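Local structure of CDP-glucose-4,6-dehydratase (Yersinia pseudotuberculosis, 1RKX) at residues N129-K134 / G162-V167. The protein converts CDP-D-glucose to CDP-4-keto-6-deoxy-D-glucose with loss of water, very probably using its bound NAD to take up and return a hydride. Residues are numbered along the deposited sequence; the frame is centred on the assembly and turned at random.
Sequences NITSDK and GCAELV. With NAD (nicotinamide-adenine-dinucleotide), chain G.
Ala164, the first residue of the helical segment 162-167 to meet 129-134 with its side chain, turns its CB to the methyl of Thr131, with CB 4.3 Å from Thr131 CG2. Here the two backbones also come nearest, the CA atoms of Ala164 and Thr131 lying 6.7 Å apart, consistent with a small residue at this position. The backbone O of Ala164 accepts a hydrogen bond from Thr168 OG1, on the next turn of the helix.

Glu165 follows with the polar link. Its CG lies beside the backbone N, and a bend at chi2 (-73°) then carries the carboxylate towards Thr131, nearer than the direction of CB alone would suggest, the two side chains crossing at about a right angle. Thr131 OG1 donates to Glu165 OE2 over 2.7 Å, reaching the oxygen on its anti side and 19° out of the carboxylate plane. The threonine methyl adds a second touch, CG2 standing 3.4 Å from the same OE2. Arg192 forms a salt bridge to OE2 and Thr190 a hydrogen bond to OE1, so both oxygens of this buried carboxylate have partners; the arginine would be expected to favour the charged form.

With its side chain engaged by the helix, Thr131 offers its backbone O to Lys161 NZ, which also binds the NAD. One residue on, Ser132 OG accepts a nearly straight bond from Lys134 N in an ST turn (3.0 Å). The same OG is hydrogen-bonded to Tyr157 OH and lies 3.3 Å from C5N of the nicotinamide. Ile130 CG2 approaches the ribose at O4D, 3.5 Å away. Strand 126-130 running out into a cofactor-lining loop, backed by the helix bearing Tyr157 and Lys161 of a YxxxK motif, is the hallmark of the Rossmann-fold active site in extended short-chain dehydrogenases/reductases.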
loop_
_atom_site.group_PDB
_atom_site.type_symbol
_atom_site.label_atom_id
_atom_site.label_comp_id
_atom_site.label_asym_id
_atom_site.label_seq_id
_atom_site.Cartn_x
_atom_site.Cartn_y
_atom_site.Cartn_z
ATOM N N ASN C 129 7.833 24.604 -6.080
ATOM C CA ASN C 129 9.036 23.905 -6.481
ATOM C C ASN C 129 8.743 22.861 -7.550
ATOM O O ASN C 129 8.045 21.881 -7.302
ATOM C CB ASN C 129 9.679 23.249 -5.254
ATOM C CG ASN C 129 10.833 22.353 -5.622
ATOM O OD1 ASN C 129 11.468 22.541 -6.659
ATOM N ND2 ASN C 129 11.126 21.377 -4.765
ATOM N N ILE C 130 9.283 23.086 -8.739
ATOM C CA ILE C 130 9.106 22.171 -9.856
ATOM C C ILE C 130 10.073 20.999 -9.712
ATOM O O ILE C 130 11.298 21.173 -9.731
ATOM C CB ILE C 130 9.382 22.862 -11.216
ATOM C CG1 ILE C 130 8.225 23.792 -11.582
ATOM C CG2 ILE C 130 9.559 21.818 -12.314
ATOM C CD1 ILE C 130 8.042 24.955 -10.633
ATOM N N THR C 131 9.522 19.804 -9.555
ATOM C CA THR C 131 10.363 18.623 -9.439
ATOM C C THR C 131 10.269 17.879 -10.768
ATOM O O THR C 131 10.893 18.296 -11.749
ATOM C CB THR C 131 9.926 17.743 -8.237
ATOM O OG1 THR C 131 8.553 17.360 -8.373
ATOM C CG2 THR C 131 10.103 18.521 -6.940
ATOM N N SER C 132 9.474 16.814 -10.833
ATOM C CA SER C 132 9.345 16.071 -12.084
ATOM C C SER C 132 8.312 14.969 -11.975
ATOM O O SER C 132 7.991 14.532 -10.881
ATOM C CB SER C 132 10.689 15.439 -12.467
ATOM O OG SER C 132 10.563 14.636 -13.633
ATOM N N ASP C 133 7.780 14.532 -13.112
ATOM C CA ASP C 133 6.824 13.435 -13.098
ATOM C C ASP C 133 7.629 12.170 -12.758
ATOM O O ASP C 133 7.069 11.162 -12.322
ATOM C CB ASP C 133 6.127 13.298 -14.464
ATOM C CG ASP C 133 7.093 13.004 -15.597
ATOM O OD1 ASP C 133 8.160 13.657 -15.651
ATOM O OD2 ASP C 133 6.780 12.130 -16.444
ATOM N N LYS C 134 8.950 12.247 -12.920
ATOM C CA LYS C 134 9.836 11.114 -12.639
ATOM C C LYS C 134 10.269 10.981 -11.173
ATOM O O LYS C 134 11.130 10.165 -10.854
ATOM C CB LYS C 134 11.089 11.197 -13.520
ATOM C CG LYS C 134 10.796 11.290 -15.011
ATOM C CD LYS C 134 9.935 10.129 -15.475
ATOM C CE LYS C 134 9.556 10.270 -16.947
ATOM N NZ LYS C 134 10.752 10.220 -17.840
ATOM N N GLY C 162 13.277 12.822 -6.811
ATOM C CA GLY C 162 12.613 12.160 -5.701
ATOM C C GLY C 162 13.198 12.752 -4.418
ATOM O O GLY C 162 12.479 13.014 -3.452
ATOM N N CYS C 163 14.512 12.966 -4.404
ATOM C CA CYS C 163 15.168 13.563 -3.241
ATOM C C CYS C 163 14.685 15.002 -3.029
ATOM O O CYS C 163 14.479 15.418 -1.888
ATOM C CB CYS C 163 16.691 13.560 -3.407
ATOM S SG CYS C 163 17.472 11.932 -3.116
ATOM N N ALA C 164 14.520 15.752 -4.120
ATOM C CA ALA C 164 14.060 17.145 -4.025
ATOM C C ALA C 164 12.683 17.192 -3.370
ATOM O O ALA C 164 12.374 18.127 -2.619
ATOM C CB ALA C 164 14.014 17.792 -5.411
ATOM N N GLU C 165 11.864 16.177 -3.645
ATOM C CA GLU C 165 10.533 16.092 -3.046
ATOM C C GLU C 165 10.692 15.885 -1.540
ATOM O O GLU C 165 10.043 16.559 -0.746
ATOM C CB GLU C 165 9.735 14.926 -3.652
ATOM C CG GLU C 165 9.099 15.213 -5.014
ATOM C CD GLU C 165 7.896 16.156 -4.932
ATOM O OE1 GLU C 165 7.373 16.377 -3.824
ATOM O OE2 GLU C 165 7.466 16.658 -5.989
ATOM N N LEU C 166 11.555 14.949 -1.146
ATOM C CA LEU C 166 11.788 14.705 0.272
ATOM C C LEU C 166 12.282 15.980 0.962
ATOM O O LEU C 166 11.773 16.351 2.020
ATOM C CB LEU C 166 12.810 13.576 0.467
ATOM C CG LEU C 166 12.227 12.185 0.744
ATOM C CD1 LEU C 166 11.418 11.698 -0.456
ATOM C CD2 LEU C 166 13.359 11.210 1.063
ATOM N N VAL C 167 13.266 16.642 0.359
ATOM C CA VAL C 167 13.822 17.878 0.919
ATOM C C VAL C 167 12.727 18.917 1.160
ATOM O O VAL C 167 12.663 19.523 2.231
ATOM C CB VAL C 167 14.883 18.502 -0.029
ATOM C CG1 VAL C 167 15.202 19.947 0.397
ATOM C CG2 VAL C 167 16.158 17.659 -0.008
HETATM P PA NAD G . 15.803 23.637 -19.587
HETATM O O1A NAD G . 17.106 22.945 -19.686
HETATM O O2A NAD G . 15.320 24.348 -20.801
HETATM O O5B NAD G . 15.813 24.692 -18.373
HETATM C C5B NAD G . 16.626 24.410 -17.209
HETATM C C4B NAD G . 16.979 25.699 -16.464
HETATM O O4B NAD G . 17.796 25.215 -15.374
HETATM C C3B NAD G . 17.870 26.629 -17.275
HETATM O O3B NAD G . 17.298 27.949 -17.182
HETATM C C2B NAD G . 19.218 26.476 -16.595
HETATM O O2B NAD G . 20.078 27.640 -16.749
HETATM C C1B NAD G . 18.810 26.164 -15.178
HETATM N N9A NAD G . 19.883 25.554 -14.409
HETATM C C8A NAD G . 20.400 24.292 -14.540
HETATM N N7A NAD G . 21.392 24.034 -13.691
HETATM C C5A NAD G . 21.524 25.205 -12.970
HETATM C C6A NAD G . 22.402 25.569 -11.926
HETATM N N6A NAD G . 23.337 24.809 -11.394
HETATM N N1A NAD G . 22.281 26.832 -11.409
HETATM C C2A NAD G . 21.317 27.651 -11.944
HETATM N N3A NAD G . 20.451 27.423 -12.907
HETATM C C4A NAD G . 20.602 26.160 -13.393
HETATM O O3 NAD G . 14.740 22.603 -19.102
HETATM P PN NAD G . 13.131 22.757 -18.842
HETATM O O1N NAD G . 12.519 21.846 -19.812
HETATM O O2N NAD G . 12.759 24.180 -19.051
HETATM O O5D NAD G . 12.960 22.194 -17.373
HETATM C C5D NAD G . 12.467 23.101 -16.381
HETATM C C4D NAD G . 12.286 22.377 -15.062
HETATM O O4D NAD G . 11.219 21.403 -15.312
HETATM C C3D NAD G . 13.443 21.541 -14.514
HETATM O O3D NAD G . 13.343 21.523 -13.076
HETATM C C2D NAD G . 13.152 20.167 -15.102
HETATM O O2D NAD G . 13.820 19.143 -14.345
HETATM C C1D NAD G . 11.654 20.109 -14.965
HETATM N N1N NAD G . 11.058 19.108 -15.843
HETATM C C2N NAD G . 10.904 19.306 -17.227
HETATM C C3N NAD G . 10.208 18.292 -18.079
HETATM C C7N NAD G . 10.039 18.602 -19.510
HETATM O O7N NAD G . 9.439 17.760 -20.195
HETATM N N7N NAD G . 10.496 19.733 -20.086
HETATM C C4N NAD G . 9.804 16.975 -17.454
HETATM C C5N NAD G . 10.066 16.921 -15.983
HETATM C C6N NAD G . 10.619 17.876 -15.267
#